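Local coordinates for uncharacterized protein (Aeromonas hydrophila J-1, PDB 6R1J) that is AhlC, one component of the tripartite alpha-pore-forming toxin AHL, here crystallised in its soluble state as an engineered mutant, at residues N12-L26 with R196-Q210. The protein carries 3 engineered substitutions. Sequence-based numbering, arbitrary orientation.
With NA (sodium ion), chain D.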
loop_
_atom_site.group_PDB
_atom_site.type_symbol
_atom_site.label_atom_id
_atom_site.label_comp_id
_atom_site.label_asym_id
_atom_site.label_seq_id
_atom_site.Cartn_x
_atom_site.Cartn_y
_atom_site.Cartn_z
ATOM N N ASN A 12 -9.518 5.917 18.718
ATOM C CA ASN A 12 -9.137 5.537 17.339
ATOM C C ASN A 12 -10.052 4.405 16.855
ATOM O O ASN A 12 -10.474 4.458 15.698
ATOM C CB ASN A 12 -7.656 5.177 17.260
ATOM C CG ASN A 12 -6.766 6.377 17.520
ATOM O OD1 ASN A 12 -7.185 7.492 17.256
ATOM N ND2 ASN A 12 -5.572 6.155 18.047
ATOM N N MET A 13 -10.302 3.418 17.695
ATOM C CA MET A 13 -11.218 2.295 17.379
ATOM C C MET A 13 -12.628 2.835 17.119
ATOM O O MET A 13 -13.226 2.392 16.144
ATOM C CB MET A 13 -11.236 1.275 18.500
ATOM C CG MET A 13 -9.987 0.425 18.518
ATOM S SD MET A 13 -9.859 -0.610 19.992
ATOM C CE MET A 13 -10.954 -1.950 19.553
ATOM N N GLN A 14 -13.098 3.819 17.890
ATOM C CA GLN A 14 -14.444 4.440 17.687
ATOM C C GLN A 14 -14.516 5.115 16.309
ATOM O O GLN A 14 -15.522 4.925 15.578
ATOM C CB GLN A 14 -14.802 5.364 18.863
ATOM C CG GLN A 14 -15.094 4.601 20.151
ATOM C CD GLN A 14 -14.995 5.450 21.399
ATOM O OE1 GLN A 14 -14.342 6.474 21.392
ATOM N NE2 GLN A 14 -15.572 4.982 22.498
ATOM N N GLN A 15 -13.475 5.828 15.906
ATOM C CA GLN A 15 -13.429 6.446 14.563
ATOM C C GLN A 15 -13.389 5.355 13.491
ATOM O O GLN A 15 -14.112 5.479 12.498
ATOM C CB GLN A 15 -12.181 7.301 14.395
ATOM C CG GLN A 15 -11.909 7.717 12.954
ATOM C CD GLN A 15 -12.942 8.669 12.382
ATOM O OE1 GLN A 15 -12.675 9.875 12.276
ATOM N NE2 GLN A 15 -14.121 8.153 12.014
ATOM N N ALA A 16 -12.544 4.341 13.634
ATOM C CA ALA A 16 -12.417 3.333 12.558
ATOM C C ALA A 16 -13.790 2.662 12.373
ATOM O O ALA A 16 -14.196 2.452 11.209
ATOM C CB ALA A 16 -11.340 2.330 12.852
ATOM N N GLU A 17 -14.460 2.378 13.485
ATOM C CA GLU A 17 -15.774 1.696 13.520
ATOM C C GLU A 17 -16.793 2.517 12.723
ATOM O O GLU A 17 -17.514 1.899 11.941
ATOM C CB GLU A 17 -16.214 1.437 14.958
ATOM C CG GLU A 17 -17.430 0.512 15.078
ATOM C CD GLU A 17 -18.787 1.187 15.078
ATOM O OE1 GLU A 17 -18.816 2.443 15.177
ATOM O OE2 GLU A 17 -19.827 0.451 14.955
ATOM N N ALA A 18 -16.867 3.835 12.898
ATOM C CA ALA A 18 -17.833 4.675 12.158
ATOM C C ALA A 18 -17.537 4.564 10.656
ATOM O O ALA A 18 -18.448 4.441 9.836
ATOM C CB ALA A 18 -17.714 6.105 12.603
ATOM N N THR A 19 -16.259 4.610 10.288
ATOM C CA THR A 19 -15.857 4.493 8.879
ATOM C C THR A 19 -16.194 3.080 8.362
ATOM O O THR A 19 -16.692 2.980 7.213
ATOM C CB THR A 19 -14.397 4.905 8.712
ATOM O OG1 THR A 19 -14.329 6.251 9.175
ATOM C CG2 THR A 19 -13.966 4.865 7.269
ATOM N N ILE A 20 -15.942 2.054 9.163
ATOM C CA ILE A 20 -16.242 0.652 8.772
ATOM C C ILE A 20 -17.746 0.502 8.522
ATOM O O ILE A 20 -18.104 -0.177 7.546
ATOM C CB ILE A 20 -15.710 -0.324 9.820
ATOM C CG1 ILE A 20 -14.178 -0.397 9.756
ATOM C CG2 ILE A 20 -16.347 -1.685 9.622
ATOM C CD1 ILE A 20 -13.541 -1.155 10.877
ATOM N N GLN A 21 -18.596 1.184 9.288
ATOM C CA GLN A 21 -20.064 1.025 9.104
ATOM C C GLN A 21 -20.537 1.725 7.820
ATOM O O GLN A 21 -21.610 1.361 7.367
ATOM C CB GLN A 21 -20.860 1.538 10.300
ATOM C CG GLN A 21 -20.522 0.828 11.597
ATOM C CD GLN A 21 -20.735 -0.665 11.609
ATOM O OE1 GLN A 21 -21.303 -1.250 10.682
ATOM N NE2 GLN A 21 -20.229 -1.312 12.652
ATOM N N SER A 22 -19.773 2.657 7.237
ATOM C CA SER A 22 -20.195 3.474 6.093
ATOM C C SER A 22 -20.177 2.648 4.804
ATOM O O SER A 22 -20.715 3.136 3.837
ATOM C CB SER A 22 -19.370 4.746 5.969
ATOM O OG SER A 22 -18.104 4.469 5.416
ATOM N N PHE A 23 -19.538 1.482 4.798
ATOM C CA PHE A 23 -19.361 0.647 3.598
ATOM C C PHE A 23 -20.605 -0.216 3.374
ATOM O O PHE A 23 -21.105 -0.820 4.317
ATOM C CB PHE A 23 -18.102 -0.211 3.718
ATOM C CG PHE A 23 -16.800 0.534 3.468
ATOM C CD1 PHE A 23 -16.165 1.227 4.491
ATOM C CD2 PHE A 23 -16.219 0.549 2.208
ATOM C CE1 PHE A 23 -14.959 1.883 4.259
ATOM C CE2 PHE A 23 -15.036 1.243 1.966
ATOM C CZ PHE A 23 -14.396 1.891 2.998
ATOM N N SER A 24 -21.095 -0.239 2.140
ATOM C CA SER A 24 -22.237 -1.094 1.739
ATOM C C SER A 24 -21.848 -1.943 0.525
ATOM O O SER A 24 -20.816 -1.663 -0.171
ATOM C CB SER A 24 -23.455 -0.241 1.508
ATOM O OG SER A 24 -23.232 0.692 0.459
ATOM N N GLY A 25 -22.612 -3.005 0.297
ATOM C CA GLY A 25 -22.473 -3.828 -0.914
ATOM C C GLY A 25 -21.287 -4.741 -0.813
ATOM O O GLY A 25 -20.775 -5.116 -1.846
ATOM N N LEU A 26 -20.838 -5.056 0.400
ATOM C CA LEU A 26 -19.659 -5.932 0.579
ATOM C C LEU A 26 -20.129 -7.338 0.940
ATOM O O LEU A 26 -21.270 -7.554 1.340
ATOM C CB LEU A 26 -18.713 -5.314 1.624
ATOM C CG LEU A 26 -18.016 -4.025 1.182
ATOM C CD1 LEU A 26 -17.194 -3.431 2.324
ATOM C CD2 LEU A 26 -17.123 -4.260 -0.047
ATOM N N ARG A 196 -13.198 -0.662 -3.580
ATOM C CA ARG A 196 -14.038 -0.564 -2.370
ATOM C C ARG A 196 -13.569 -1.576 -1.337
ATOM O O ARG A 196 -13.476 -1.231 -0.138
ATOM C CB ARG A 196 -15.484 -0.849 -2.751
ATOM C CG ARG A 196 -16.464 -0.618 -1.630
ATOM C CD ARG A 196 -17.867 -0.850 -2.142
ATOM N NE ARG A 196 -18.271 0.092 -3.182
ATOM C CZ ARG A 196 -19.551 0.365 -3.488
ATOM N NH1 ARG A 196 -20.537 -0.211 -2.811
ATOM N NH2 ARG A 196 -19.844 1.251 -4.429
ATOM N N GLN A 197 -13.324 -2.817 -1.736
ATOM C CA GLN A 197 -12.849 -3.806 -0.742
ATOM C C GLN A 197 -11.477 -3.397 -0.182
ATOM O O GLN A 197 -11.233 -3.679 0.989
ATOM C CB GLN A 197 -12.780 -5.233 -1.305
ATOM C CG GLN A 197 -14.161 -5.845 -1.469
ATOM C CD GLN A 197 -14.170 -7.318 -1.816
ATOM O OE1 GLN A 197 -13.236 -8.068 -1.503
ATOM N NE2 GLN A 197 -15.232 -7.707 -2.517
ATOM N N GLN A 198 -10.553 -2.927 -1.005
ATOM C CA GLN A 198 -9.211 -2.521 -0.485
ATOM C C GLN A 198 -9.415 -1.399 0.554
ATOM O O GLN A 198 -8.785 -1.416 1.640
ATOM C CB GLN A 198 -8.321 -2.057 -1.637
ATOM C CG GLN A 198 -7.866 -3.196 -2.548
ATOM C CD GLN A 198 -7.244 -2.683 -3.831
ATOM O OE1 GLN A 198 -7.575 -1.590 -4.302
ATOM N NE2 GLN A 198 -6.347 -3.470 -4.434
ATOM N N GLY A 199 -10.259 -0.427 0.246
ATOM C CA GLY A 199 -10.565 0.663 1.190
ATOM C C GLY A 199 -11.100 0.092 2.487
ATOM O O GLY A 199 -10.650 0.490 3.595
ATOM N N PHE A 200 -12.041 -0.833 2.408
ATOM C CA PHE A 200 -12.638 -1.453 3.617
ATOM C C PHE A 200 -11.575 -2.196 4.428
ATOM O O PHE A 200 -11.501 -2.077 5.654
ATOM C CB PHE A 200 -13.766 -2.403 3.195
ATOM C CG PHE A 200 -14.414 -3.058 4.366
ATOM C CD1 PHE A 200 -15.454 -2.430 5.042
ATOM C CD2 PHE A 200 -14.047 -4.339 4.753
ATOM C CE1 PHE A 200 -16.073 -3.065 6.116
ATOM C CE2 PHE A 200 -14.676 -4.964 5.823
ATOM C CZ PHE A 200 -15.690 -4.331 6.502
ATOM N N LEU A 201 -10.779 -3.029 3.770
ATOM C CA LEU A 201 -9.701 -3.771 4.464
ATOM C C LEU A 201 -8.675 -2.808 5.111
ATOM O O LEU A 201 -8.198 -3.130 6.176
ATOM C CB LEU A 201 -9.017 -4.701 3.461
ATOM C CG LEU A 201 -9.718 -6.045 3.272
ATOM C CD1 LEU A 201 -9.189 -6.770 2.048
ATOM C CD2 LEU A 201 -9.543 -6.893 4.525
ATOM N N GLY A 202 -8.360 -1.693 4.479
ATOM C CA GLY A 202 -7.507 -0.636 5.085
ATOM C C GLY A 202 -8.098 -0.166 6.412
ATOM O O GLY A 202 -7.369 -0.080 7.406
ATOM N N GLN A 203 -9.413 0.003 6.486
ATOM C CA GLN A 203 -10.062 0.469 7.726
ATOM C C GLN A 203 -10.111 -0.660 8.734
ATOM O O GLN A 203 -9.858 -0.389 9.915
ATOM C CB GLN A 203 -11.445 1.037 7.436
ATOM C CG GLN A 203 -11.374 2.302 6.633
ATOM C CD GLN A 203 -10.588 3.337 7.398
ATOM O OE1 GLN A 203 -10.951 3.695 8.516
ATOM N NE2 GLN A 203 -9.511 3.793 6.787
ATOM N N THR A 204 -10.375 -1.908 8.315
ATOM C CA THR A 204 -10.436 -3.010 9.281
ATOM C C THR A 204 -9.021 -3.330 9.762
ATOM O O THR A 204 -8.887 -3.708 10.917
ATOM C CB THR A 204 -11.206 -4.247 8.785
ATOM O OG1 THR A 204 -10.526 -4.879 7.737
ATOM C CG2 THR A 204 -12.559 -3.896 8.227
ATOM N N THR A 205 -7.999 -3.157 8.935
ATOM C CA THR A 205 -6.605 -3.412 9.390
ATOM C C THR A 205 -6.258 -2.350 10.453
ATOM O O THR A 205 -5.614 -2.684 11.442
ATOM C CB THR A 205 -5.606 -3.380 8.222
ATOM O OG1 THR A 205 -6.003 -4.407 7.313
ATOM C CG2 THR A 205 -4.172 -3.602 8.670
ATOM N N ALA A 206 -6.684 -1.115 10.240
ATOM C CA ALA A 206 -6.362 -0.008 11.168
ATOM C C ALA A 206 -7.087 -0.281 12.483
ATOM O O ALA A 206 -6.511 -0.104 13.558
ATOM C CB ALA A 206 -6.724 1.298 10.539
ATOM N N PHE A 207 -8.325 -0.752 12.417
ATOM C CA PHE A 207 -9.125 -1.045 13.632
ATOM C C PHE A 207 -8.413 -2.107 14.450
ATOM O O PHE A 207 -8.209 -1.978 15.647
ATOM C CB PHE A 207 -10.552 -1.459 13.282
ATOM C CG PHE A 207 -11.401 -1.699 14.501
ATOM C CD1 PHE A 207 -11.270 -2.858 15.237
ATOM C CD2 PHE A 207 -12.297 -0.729 14.930
ATOM C CE1 PHE A 207 -12.032 -3.061 16.383
ATOM C CE2 PHE A 207 -13.072 -0.946 16.056
ATOM C CZ PHE A 207 -12.934 -2.107 16.783
ATOM N N SER A 208 -7.993 -3.154 13.778
ATOM C CA SER A 208 -7.255 -4.283 14.371
ATOM C C SER A 208 -5.871 -3.856 14.927
ATOM O O SER A 208 -5.487 -4.388 15.950
ATOM C CB SER A 208 -7.143 -5.368 13.334
ATOM O OG SER A 208 -6.419 -6.460 13.869
ATOM N N GLN A 209 -5.134 -2.975 14.257
ATOM C CA GLN A 209 -3.853 -2.435 14.805
ATOM C C GLN A 209 -4.160 -1.696 16.133
ATOM O O GLN A 209 -3.496 -1.975 17.108
ATOM C CB GLN A 209 -3.165 -1.569 13.740
ATOM C CG GLN A 209 -1.784 -1.003 14.129
ATOM C CD GLN A 209 -1.889 0.279 14.945
ATOM O OE1 GLN A 209 -2.731 1.139 14.700
ATOM N NE2 GLN A 209 -1.062 0.383 15.969
ATOM N N GLN A 210 -5.128 -0.788 16.168
ATOM C CA GLN A 210 -5.520 -0.060 17.403
ATOM C C GLN A 210 -6.025 -1.058 18.446
ATOM O O GLN A 210 -5.648 -0.960 19.645
ATOM C CB GLN A 210 -6.561 0.998 17.071
ATOM C CG GLN A 210 -6.041 2.060 16.118
ATOM C CD GLN A 210 -5.094 3.036 16.783
ATOM O OE1 GLN A 210 -5.137 3.204 18.004
ATOM N NE2 GLN A 210 -4.247 3.657 15.970
HETATM NA NA NA D . -22.033 1.248 15.524
HETATM O O HOH W 1 -21.074 3.873 14.570
HETATM O O HOH W 2 -11.455 5.660 10.225
HETATM O O HOH W 3 -22.002 -0.097 18.158
#
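Phe207 fits as a knob among Met13, Ala16, Ile20 and Glu17. Its CG lies opposite the backbone N (chi1 -177°), which carries the ring across to helix 5-21. Met13 runs over one face of this ring: CG stands 4.3 Å from the ring centroid, and CE bends round to CZ at 3.4 Å. The sulfur sits above the same ring, a Met-aromatic contact. Ala16 CB meets the ring at its edge. Ile20 is the answering knob, set among Phe200, Gln203, Thr204 and Phe207. Its CD1 reaches Phe207 CB, while its CG2 branch meets Phe200 CE1 at 3.8 Å.

Beyond the helix an extended loop runs on along helix 163-236. Phe200 directs its edge at the face of Phe23, with the planes at 81° and the centroids 5.4 Å apart. Leu26 CD1 lies over a Phe200 ring face, a CH-pi contact.

Asn12 ND2 gives a hydrogen bond to Gln210 OE1 (3.0 Å), arriving above the carbonyl plane. Arg196 NH1 donates to Ser24 O (3.0 Å). Between them, a water links Gln203 OE1 to Thr19 OG1, which also bonds Ser22 of the second subunit. Glu17 OE2 turns away and binds a sodium ion at 2.4 Å.

The axes of 12-21 and 196-210 run nearly antiparallel, approach to 9.0 Å and cross at -160°. Such knobs-into-holes packing is characteristic of an elongated antiparallel helical bundle.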